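Local coordinates for protein alpha-ketoglutarate-dependent 2,4-dichlorophenoxyacetate dioxygenase (Bradyrhizobium diazoefficiens, PDB 5BKE) that probably acts as a metal- and 2-oxoglutarate-dependent dioxygenase of the TfdA family, degrading aryloxyalkanoate herbicides, at residues C[197-202]-C[206-211]; C[149-154]-C[161-166]; C[42-47]-C[245-250]. All coordinates share one frame; numbering follows the deposited sequence.

From the N terminus, the chain first lays down strand 42-45, one half of interaction 3, whose partner 245-250 comes only some two hundred residues later. The long loop so closed contains both other contacts. Interaction 2 closes a short one, 149-154 meeting 161-166 at the far end of helix 156-162, and is complete before interaction 1 begins as the hairpin of 197-202 and 206-211. Interactions 1 and 2 follow in series, yet they touch: K208 NZ reaches E163 OE1 in a salt bridge, and L210 packs on I162. Together they tie two helices to a four-stranded antiparallel sheet, while interaction 3 joins the seven-stranded mixed sheet to the three-stranded one, its nearest atoms about 10 Å from either.

Interaction 1: residues C[197-202]-C[206-211]; sequences RLVRTH and RRKSLY
R200 lays its guanidinium over one face of the Y211 ring, a cation-pi contact with CZ of R200 4.1 Å from the ring centroid of Y211. NH1 lies over the ring's centre, the two planes 38° apart. The bend at chi3 (-62°) brings the guanidinium back over the ring, while CD makes an off-centre CH-pi contact. Arginine suits the place because its aliphatic part and its cation can both use an aromatic face; with an alanine in place of Y211, the guanidinium would probably lose its aromatic seat and be free to turn.

Beneath runs an antiparallel beta hairpin, with R200 and S209 as a hydrogen-bonded pair: R200 N to S209 O at 3.0 Å and S209 N to R200 O at 2.9 Å. Y211 N adds a bond to L198 O at 2.7 Å, and water 1 bridges R197 O and Y211 O. On the face of V199, T201 and K208, the lysine's methylenes lie against T201 OG1 and V199 CG1, while its amino group pairs with E163. The side chains of Y211 and the manganese ligand D117 are about 8 Å apart, so the hairpin borders the metal site. The aromatic face probably helps stabilise the arginine's positive charge.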
loop_
_atom_site.group_PDB
_atom_site.type_symbol
_atom_site.label_atom_id
_atom_site.label_comp_id
_atom_site.label_asym_id
_atom_site.label_seq_id
_atom_site.Cartn_x
_atom_site.Cartn_y
_atom_site.Cartn_z
ATOM N N ARG C 197 23.613 6.262 -30.051
ATOM C CA ARG C 197 22.614 6.697 -29.064
ATOM C C ARG C 197 23.270 6.912 -27.702
ATOM O O ARG C 197 24.141 6.130 -27.305
ATOM C CB ARG C 197 21.516 5.644 -28.910
ATOM C CG ARG C 197 20.629 5.427 -30.127
ATOM C CD ARG C 197 19.595 6.531 -30.311
ATOM N NE ARG C 197 18.682 6.674 -29.170
ATOM C CZ ARG C 197 17.577 5.956 -28.988
ATOM N NH1 ARG C 197 17.239 5.023 -29.863
ATOM N NH2 ARG C 197 16.813 6.166 -27.919
ATOM N N LEU C 198 22.853 7.973 -27.008
ATOM C CA LEU C 198 23.248 8.214 -25.624
ATOM C C LEU C 198 22.571 7.217 -24.691
ATOM O O LEU C 198 23.139 6.823 -23.673
ATOM C CB LEU C 198 22.920 9.655 -25.212
ATOM C CG LEU C 198 23.321 10.187 -23.824
ATOM C CD1 LEU C 198 24.809 10.014 -23.531
ATOM C CD2 LEU C 198 22.918 11.653 -23.659
ATOM N N VAL C 199 21.353 6.815 -25.045
ATOM C CA VAL C 199 20.586 5.853 -24.255
ATOM C C VAL C 199 20.356 4.599 -25.090
ATOM O O VAL C 199 19.770 4.663 -26.187
ATOM C CB VAL C 199 19.244 6.444 -23.765
ATOM C CG1 VAL C 199 18.463 5.414 -22.946
ATOM C CG2 VAL C 199 19.484 7.705 -22.945
ATOM N N ARG C 200 20.829 3.466 -24.576
ATOM C CA ARG C 200 20.718 2.202 -25.311
ATOM C C ARG C 200 19.895 1.164 -24.558
ATOM O O ARG C 200 19.729 1.264 -23.335
ATOM C CB ARG C 200 22.098 1.682 -25.743
ATOM C CG ARG C 200 22.999 1.164 -24.632
ATOM C CD ARG C 200 24.432 0.956 -25.120
ATOM N NE ARG C 200 24.566 -0.048 -26.188
ATOM C CZ ARG C 200 25.727 -0.411 -26.741
ATOM N NH1 ARG C 200 26.865 0.134 -26.326
ATOM N NH2 ARG C 200 25.759 -1.332 -27.702
ATOM N N THR C 201 19.352 0.196 -25.296
ATOM C CA THR C 201 18.524 -0.863 -24.711
ATOM C C THR C 201 19.153 -2.225 -24.982
ATOM O O THR C 201 19.408 -2.571 -26.132
ATOM C CB THR C 201 17.064 -0.784 -25.232
ATOM O OG1 THR C 201 16.470 0.444 -24.791
ATOM C CG2 THR C 201 16.212 -1.940 -24.710
ATOM N N HIS C 202 19.397 -2.987 -23.914
ATOM C CA HIS C 202 20.020 -4.306 -24.028
ATOM C C HIS C 202 19.097 -5.289 -24.761
ATOM O O HIS C 202 17.895 -5.332 -24.471
ATOM C CB HIS C 202 20.398 -4.852 -22.654
ATOM C CG HIS C 202 21.342 -6.013 -22.716
ATOM N ND1 HIS C 202 20.911 -7.314 -22.862
ATOM C CD2 HIS C 202 22.695 -6.064 -22.696
ATOM C CE1 HIS C 202 21.957 -8.119 -22.909
ATOM N NE2 HIS C 202 23.051 -7.386 -22.813
ATOM N N ARG C 206 16.459 -6.023 -21.915
ATOM C CA ARG C 206 15.864 -4.722 -22.262
ATOM C C ARG C 206 16.072 -3.578 -21.251
ATOM O O ARG C 206 15.412 -2.528 -21.348
ATOM C CB ARG C 206 14.388 -4.875 -22.668
ATOM C CG ARG C 206 14.195 -5.678 -23.955
ATOM C CD ARG C 206 12.770 -5.603 -24.478
ATOM N NE ARG C 206 12.404 -4.248 -24.919
ATOM C CZ ARG C 206 12.623 -3.748 -26.135
ATOM N NH1 ARG C 206 13.219 -4.474 -27.075
ATOM N NH2 ARG C 206 12.248 -2.507 -26.408
ATOM N N ARG C 207 17.002 -3.769 -20.308
ATOM C CA ARG C 207 17.433 -2.685 -19.413
ATOM C C ARG C 207 17.996 -1.544 -20.255
ATOM O O ARG C 207 18.740 -1.783 -21.214
ATOM C CB ARG C 207 18.501 -3.157 -18.422
ATOM C CG ARG C 207 18.038 -4.165 -17.370
ATOM C CD ARG C 207 17.297 -3.526 -16.203
ATOM N NE ARG C 207 18.095 -2.574 -15.423
ATOM C CZ ARG C 207 18.980 -2.898 -14.481
ATOM N NH1 ARG C 207 19.221 -4.170 -14.184
ATOM N NH2 ARG C 207 19.632 -1.943 -13.832
ATOM N N LYS C 208 17.595 -0.321 -19.915
ATOM C CA LYS C 208 18.153 0.887 -20.496
ATOM C C LYS C 208 19.457 1.244 -19.786
ATOM O O LYS C 208 19.623 0.971 -18.597
ATOM C CB LYS C 208 17.168 2.047 -20.379
ATOM C CG LYS C 208 16.000 1.994 -21.339
ATOM C CD LYS C 208 15.290 3.337 -21.365
ATOM C CE LYS C 208 14.431 3.465 -22.608
ATOM N NZ LYS C 208 13.518 4.637 -22.527
ATOM N N SER C 209 20.386 1.849 -20.520
ATOM C CA SER C 209 21.678 2.235 -19.956
ATOM C C SER C 209 22.277 3.428 -20.679
ATOM O O SER C 209 21.998 3.676 -21.867
ATOM C CB SER C 209 22.657 1.051 -19.937
ATOM O OG SER C 209 22.888 0.565 -21.248
ATOM N N LEU C 210 23.084 4.176 -19.933
ATOM C CA LEU C 210 23.817 5.319 -20.454
ATOM C C LEU C 210 24.986 4.825 -21.297
ATOM O O LEU C 210 25.825 4.068 -20.822
ATOM C CB LEU C 210 24.314 6.198 -19.297
ATOM C CG LEU C 210 23.267 6.985 -18.489
ATOM C CD1 LEU C 210 23.850 7.567 -17.198
ATOM C CD2 LEU C 210 22.673 8.096 -19.342
ATOM N N TYR C 211 25.029 5.247 -22.556
ATOM C CA TYR C 211 26.116 4.859 -23.443
ATOM C C TYR C 211 27.163 5.948 -23.390
ATOM O O TYR C 211 27.242 6.826 -24.258
ATOM C CB TYR C 211 25.629 4.589 -24.873
ATOM C CG TYR C 211 26.650 3.888 -25.767
ATOM C CD1 TYR C 211 27.917 3.501 -25.282
ATOM C CD2 TYR C 211 26.340 3.595 -27.096
ATOM C CE1 TYR C 211 28.838 2.863 -26.096
ATOM C CE2 TYR C 211 27.251 2.950 -27.917
ATOM C CZ TYR C 211 28.494 2.581 -27.415
ATOM O OH TYR C 211 29.378 1.922 -28.239
HETATM O O HOH W 1 26.609 7.328 -26.946
#

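Interaction 2: residues C[149-154]-C[161-166]; sequences AAYDAL and EIEDLV
The Y151 ring has water 2 in its plane at one edge and D152 OD1 in its plane too, while CD1 of I162 approaches obliquely, 4.2 Å from CE1 of Y151. The phenol and the carboxylate of E163 stand almost perpendicular, their planes 87° apart. They do not bond directly, for Y151 OH and E163 OE1 are 3.9 Å apart. Water 2 spans the gap instead: it accepts from Y151 OH at 2.6 Å and donates to E163 OE1 at 2.6 Å. A tyrosine fits here because its ring can lie among apolar neighbours while the hydroxyl reaches the water. With CG anti to the backbone N (chi1 -180°), the ring is carried out from its helix until CE1 and OH meet I162 and the water.

The segments belong to two consecutive short helices, 147-152 and 156-162, joined by a short connection, and a type I turn from I162 to L165 then leads the chain toward strand 166-169. Between the two segments the apolar touch is small: CD1 of L154 meets CD1 of I162 at 3.7 Å. Isoleucine suits this, since its CD1 serves both Y151 and L154. Both I162 and L154 also pack on L210 of strand 208-210. A bend at chi2 (64°) turns the E163 carboxylate back so that OE1 meets both the water and K208 of that strand, the latter in a salt bridge.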
loop_
_atom_site.group_PDB
_atom_site.type_symbol
_atom_site.label_atom_id
_atom_site.label_comp_id
_atom_site.label_asym_id
_atom_site.label_seq_id
_atom_site.Cartn_x
_atom_site.Cartn_y
_atom_site.Cartn_z
ATOM N N ALA C 149 22.460 0.720 -13.738
ATOM C CA ALA C 149 22.301 1.328 -12.411
ATOM C C ALA C 149 22.407 2.851 -12.476
ATOM O O ALA C 149 21.551 3.551 -11.930
ATOM C CB ALA C 149 23.326 0.761 -11.443
ATOM N N ALA C 150 23.431 3.353 -13.174
ATOM C CA ALA C 150 23.613 4.791 -13.387
ATOM C C ALA C 150 22.395 5.410 -14.071
ATOM O O ALA C 150 21.876 6.411 -13.581
ATOM C CB ALA C 150 24.881 5.079 -14.181
ATOM N N TYR C 151 21.929 4.803 -15.171
ATOM C CA TYR C 151 20.704 5.270 -15.847
ATOM C C TYR C 151 19.480 5.328 -14.900
ATOM O O TYR C 151 18.782 6.338 -14.857
ATOM C CB TYR C 151 20.365 4.446 -17.103
ATOM C CG TYR C 151 19.109 4.948 -17.781
ATOM C CD1 TYR C 151 19.167 5.982 -18.724
ATOM C CD2 TYR C 151 17.847 4.419 -17.446
ATOM C CE1 TYR C 151 18.010 6.464 -19.328
ATOM C CE2 TYR C 151 16.683 4.899 -18.040
ATOM C CZ TYR C 151 16.772 5.917 -18.979
ATOM O OH TYR C 151 15.632 6.391 -19.576
ATOM N N ASP C 152 19.243 4.250 -14.159
ATOM C CA ASP C 152 18.061 4.129 -13.306
ATOM C C ASP C 152 17.946 5.220 -12.245
ATOM O O ASP C 152 16.837 5.641 -11.914
ATOM C CB ASP C 152 18.011 2.754 -12.646
ATOM C CG ASP C 152 17.738 1.639 -13.635
ATOM O OD1 ASP C 152 17.156 1.890 -14.723
ATOM O OD2 ASP C 152 18.109 0.494 -13.310
ATOM N N ALA C 153 19.102 5.666 -11.750
ATOM C CA ALA C 153 19.228 6.639 -10.670
ATOM C C ALA C 153 18.981 8.077 -11.109
ATOM O O ALA C 153 18.925 8.974 -10.272
ATOM C CB ALA C 153 20.602 6.518 -10.019
ATOM N N LEU C 154 18.859 8.305 -12.413
ATOM C CA LEU C 154 18.580 9.645 -12.934
ATOM C C LEU C 154 17.119 10.014 -12.660
ATOM O O LEU C 154 16.274 9.128 -12.498
ATOM C CB LEU C 154 18.890 9.729 -14.439
ATOM C CG LEU C 154 20.321 9.581 -14.980
ATOM C CD1 LEU C 154 20.292 9.441 -16.498
ATOM C CD2 LEU C 154 21.230 10.743 -14.578
ATOM N N GLU C 161 15.003 14.275 -21.145
ATOM C CA GLU C 161 15.932 15.134 -21.891
ATOM C C GLU C 161 16.871 14.310 -22.789
ATOM O O GLU C 161 17.044 14.630 -23.970
ATOM C CB GLU C 161 16.734 16.035 -20.927
ATOM C CG GLU C 161 17.854 16.872 -21.567
ATOM C CD GLU C 161 18.796 17.547 -20.565
ATOM O OE1 GLU C 161 18.827 17.165 -19.364
ATOM O OE2 GLU C 161 19.528 18.472 -20.988
ATOM N N ILE C 162 17.445 13.245 -22.232
ATOM C CA ILE C 162 18.490 12.471 -22.913
ATOM C C ILE C 162 18.003 11.370 -23.877
ATOM O O ILE C 162 18.776 10.892 -24.707
ATOM C CB ILE C 162 19.534 11.904 -21.905
ATOM C CG1 ILE C 162 18.907 10.847 -20.978
ATOM C CG2 ILE C 162 20.208 13.048 -21.133
ATOM C CD1 ILE C 162 19.899 10.097 -20.116
ATOM N N GLU C 163 16.720 11.003 -23.783
ATOM C CA GLU C 163 16.168 9.813 -24.456
ATOM C C GLU C 163 16.576 9.628 -25.928
ATOM O O GLU C 163 16.993 8.534 -26.317
ATOM C CB GLU C 163 14.633 9.742 -24.271
ATOM C CG GLU C 163 13.906 8.578 -24.963
ATOM C CD GLU C 163 14.283 7.189 -24.443
ATOM O OE1 GLU C 163 14.496 7.017 -23.223
ATOM O OE2 GLU C 163 14.354 6.242 -25.264
ATOM N N ASP C 164 16.475 10.692 -26.723
ATOM C CA ASP C 164 16.709 10.602 -28.174
ATOM C C ASP C 164 18.023 11.234 -28.633
ATOM O O ASP C 164 18.291 11.308 -29.834
ATOM C CB ASP C 164 15.524 11.190 -28.954
ATOM C CG ASP C 164 14.224 10.427 -28.708
ATOM O OD1 ASP C 164 14.136 9.245 -29.095
ATOM O OD2 ASP C 164 13.293 11.008 -28.117
ATOM N N LEU C 165 18.849 11.661 -27.680
ATOM C CA LEU C 165 20.133 12.282 -28.002
ATOM C C LEU C 165 21.144 11.317 -28.646
ATOM O O LEU C 165 21.189 10.120 -28.327
ATOM C CB LEU C 165 20.720 12.984 -26.773
ATOM C CG LEU C 165 19.930 14.167 -26.184
ATOM C CD1 LEU C 165 20.696 14.786 -25.018
ATOM C CD2 LEU C 165 19.583 15.227 -27.227
ATOM N N VAL C 166 21.921 11.853 -29.583
ATOM C CA VAL C 166 22.931 11.088 -30.312
ATOM C C VAL C 166 24.310 11.723 -30.083
ATOM O O VAL C 166 24.463 12.952 -30.177
ATOM C CB VAL C 166 22.577 10.981 -31.828
ATOM C CG1 VAL C 166 23.678 10.301 -32.625
ATOM C CG2 VAL C 166 21.277 10.206 -32.032
HETATM O O HOH W 2 16.092 8.145 -21.436
#

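Interaction 3: residues C[42-47]-C[245-250]; sequences VLVFHD and YVHKWK
V44 sends both methyls against the pair formed by Y245 and H247, and these van der Waals contacts are the closest between the two segments, with no hydrogen bond crossing directly. CG1 of V44 lies 3.7 Å from CE1 of H247, while CG2 of V44 is 3.7 Å from OH of Y245 and 4.3 Å from its ring atom CE2. Both rings are met obliquely. CG1 stands anti to the backbone N (chi1 175°), which leaves the other methyl for the tyrosine; a branched valine fits because one short side chain serves two partners.

Polar bonds run alongside. Y245 OH and H247 ND1 share a 2.8 Å hydrogen bond, and H247 NE2 bonds to D253, so that both ring nitrogens of the buried histidine are engaged and its rotation is probably fixed.

An aromatic contact backs the histidine: its CD2 lies over the centre of the W249 ring, 3.5 Å above its plane.

V44 belongs to strand 42-45, which lies between strands 14-17 and 254-258 in the mixed sheet; Y245 and H247 belong to strand 244-247, an outer strand of the three-stranded sheet. The contact packs one sheet on the other in this cupin-type fold, with helix 27-40 covering L43.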
loop_
_atom_site.group_PDB
_atom_site.type_symbol
_atom_site.label_atom_id
_atom_site.label_comp_id
_atom_site.label_asym_id
_atom_site.label_seq_id
_atom_site.Cartn_x
_atom_site.Cartn_y
_atom_site.Cartn_z
ATOM N N VAL C 42 29.860 -7.870 -15.807
ATOM C CA VAL C 42 31.297 -8.097 -15.639
ATOM C C VAL C 42 31.481 -9.424 -14.895
ATOM O O VAL C 42 30.802 -9.693 -13.889
ATOM C CB VAL C 42 32.013 -6.949 -14.862
ATOM C CG1 VAL C 42 33.514 -7.190 -14.764
ATOM C CG2 VAL C 42 31.781 -5.590 -15.490
ATOM N N LEU C 43 32.392 -10.249 -15.400
ATOM C CA LEU C 43 32.701 -11.527 -14.788
ATOM C C LEU C 43 34.191 -11.636 -14.500
ATOM O O LEU C 43 35.017 -11.222 -15.313
ATOM C CB LEU C 43 32.208 -12.695 -15.653
ATOM C CG LEU C 43 30.698 -12.890 -15.859
ATOM C CD1 LEU C 43 30.457 -14.140 -16.700
ATOM C CD2 LEU C 43 29.907 -12.945 -14.542
ATOM N N VAL C 44 34.513 -12.187 -13.329
ATOM C CA VAL C 44 35.884 -12.304 -12.827
ATOM C C VAL C 44 36.195 -13.788 -12.672
ATOM O O VAL C 44 35.467 -14.511 -11.998
ATOM C CB VAL C 44 36.049 -11.567 -11.467
ATOM C CG1 VAL C 44 37.446 -11.773 -10.873
ATOM C CG2 VAL C 44 35.747 -10.079 -11.615
ATOM N N PHE C 45 37.252 -14.247 -13.336
ATOM C CA PHE C 45 37.713 -15.626 -13.216
ATOM C C PHE C 45 39.113 -15.527 -12.638
ATOM O O PHE C 45 39.935 -14.766 -13.148
ATOM C CB PHE C 45 37.801 -16.325 -14.585
ATOM C CG PHE C 45 36.474 -16.532 -15.284
ATOM C CD1 PHE C 45 35.828 -15.475 -15.945
ATOM C CD2 PHE C 45 35.901 -17.806 -15.348
ATOM C CE1 PHE C 45 34.623 -15.679 -16.609
ATOM C CE2 PHE C 45 34.693 -18.014 -16.013
ATOM C CZ PHE C 45 34.051 -16.946 -16.639
ATOM N N HIS C 46 39.389 -16.292 -11.589
ATOM C CA HIS C 46 40.744 -16.356 -11.026
ATOM C C HIS C 46 41.503 -17.581 -11.561
ATOM O O HIS C 46 40.886 -18.562 -11.977
ATOM C CB HIS C 46 40.705 -16.351 -9.481
ATOM C CG HIS C 46 40.118 -15.102 -8.894
ATOM N ND1 HIS C 46 40.697 -13.861 -9.052
ATOM C CD2 HIS C 46 39.005 -14.902 -8.149
ATOM C CE1 HIS C 46 39.968 -12.951 -8.430
ATOM N NE2 HIS C 46 38.938 -13.557 -7.870
ATOM N N ASP C 47 42.837 -17.508 -11.545
ATOM C CA ASP C 47 43.713 -18.646 -11.890
ATOM C C ASP C 47 43.362 -19.262 -13.247
ATOM O O ASP C 47 43.027 -20.446 -13.350
ATOM C CB ASP C 47 43.700 -19.717 -10.777
ATOM C CG ASP C 47 43.939 -19.130 -9.395
ATOM O OD1 ASP C 47 45.074 -18.669 -9.131
ATOM O OD2 ASP C 47 42.986 -19.128 -8.572
ATOM N N TYR C 245 32.968 -0.838 -9.494
ATOM C CA TYR C 245 33.694 -1.981 -8.957
ATOM C C TYR C 245 35.173 -1.814 -9.284
ATOM O O TYR C 245 35.542 -1.576 -10.450
ATOM C CB TYR C 245 33.162 -3.297 -9.521
ATOM C CG TYR C 245 34.115 -4.467 -9.373
ATOM C CD1 TYR C 245 34.298 -5.107 -8.140
ATOM C CD2 TYR C 245 34.850 -4.937 -10.475
ATOM C CE1 TYR C 245 35.194 -6.174 -8.006
ATOM C CE2 TYR C 245 35.730 -6.006 -10.354
ATOM C CZ TYR C 245 35.904 -6.623 -9.122
ATOM O OH TYR C 245 36.784 -7.686 -9.021
ATOM N N VAL C 246 36.008 -1.952 -8.256
ATOM C CA VAL C 246 37.453 -1.824 -8.415
ATOM C C VAL C 246 38.060 -3.224 -8.461
ATOM O O VAL C 246 37.887 -4.020 -7.521
ATOM C CB VAL C 246 38.091 -0.957 -7.306
ATOM C CG1 VAL C 246 39.598 -0.863 -7.494
ATOM C CG2 VAL C 246 37.475 0.439 -7.289
ATOM N N HIS C 247 38.732 -3.532 -9.575
ATOM C CA HIS C 247 39.442 -4.801 -9.701
ATOM C C HIS C 247 40.927 -4.630 -9.420
ATOM O O HIS C 247 41.615 -3.844 -10.090
ATOM C CB HIS C 247 39.240 -5.480 -11.062
ATOM C CG HIS C 247 39.790 -6.872 -11.106
ATOM N ND1 HIS C 247 39.154 -7.940 -10.510
ATOM C CD2 HIS C 247 40.938 -7.364 -11.626
ATOM C CE1 HIS C 247 39.868 -9.036 -10.691
ATOM N NE2 HIS C 247 40.959 -8.713 -11.361
ATOM N N LYS C 248 41.389 -5.381 -8.418
ATOM C CA LYS C 248 42.787 -5.495 -8.052
ATOM C C LYS C 248 43.316 -6.778 -8.693
ATOM O O LYS C 248 42.818 -7.877 -8.425
ATOM C CB LYS C 248 42.915 -5.555 -6.532
ATOM C CG LYS C 248 44.281 -5.182 -5.988
ATOM C CD LYS C 248 44.568 -5.920 -4.676
ATOM C CE LYS C 248 45.532 -5.151 -3.778
ATOM N NZ LYS C 248 46.808 -4.800 -4.471
ATOM N N TRP C 249 44.324 -6.628 -9.548
ATOM C CA TRP C 249 44.793 -7.731 -10.399
ATOM C C TRP C 249 45.658 -8.767 -9.674
ATOM O O TRP C 249 46.572 -8.419 -8.922
ATOM C CB TRP C 249 45.552 -7.170 -11.604
ATOM C CG TRP C 249 44.669 -6.513 -12.607
ATOM C CD1 TRP C 249 44.474 -5.173 -12.777
ATOM C CD2 TRP C 249 43.849 -7.166 -13.580
ATOM N NE1 TRP C 249 43.583 -4.951 -13.800
ATOM C CE2 TRP C 249 43.190 -6.156 -14.315
ATOM C CE3 TRP C 249 43.622 -8.514 -13.917
ATOM C CZ2 TRP C 249 42.294 -6.447 -15.361
ATOM C CZ3 TRP C 249 42.743 -8.808 -14.968
ATOM C CH2 TRP C 249 42.088 -7.775 -15.675
ATOM N N LYS C 250 45.351 -10.037 -9.909
ATOM C CA LYS C 250 46.245 -11.142 -9.568
ATOM C C LYS C 250 46.667 -11.824 -10.856
ATOM O O LYS C 250 45.923 -11.809 -11.847
ATOM C CB LYS C 250 45.569 -12.160 -8.633
ATOM C CG LYS C 250 45.294 -11.658 -7.220
ATOM C CD LYS C 250 44.318 -12.590 -6.502
ATOM C CE LYS C 250 43.431 -11.848 -5.507
ATOM N NZ LYS C 250 44.203 -11.356 -4.328
#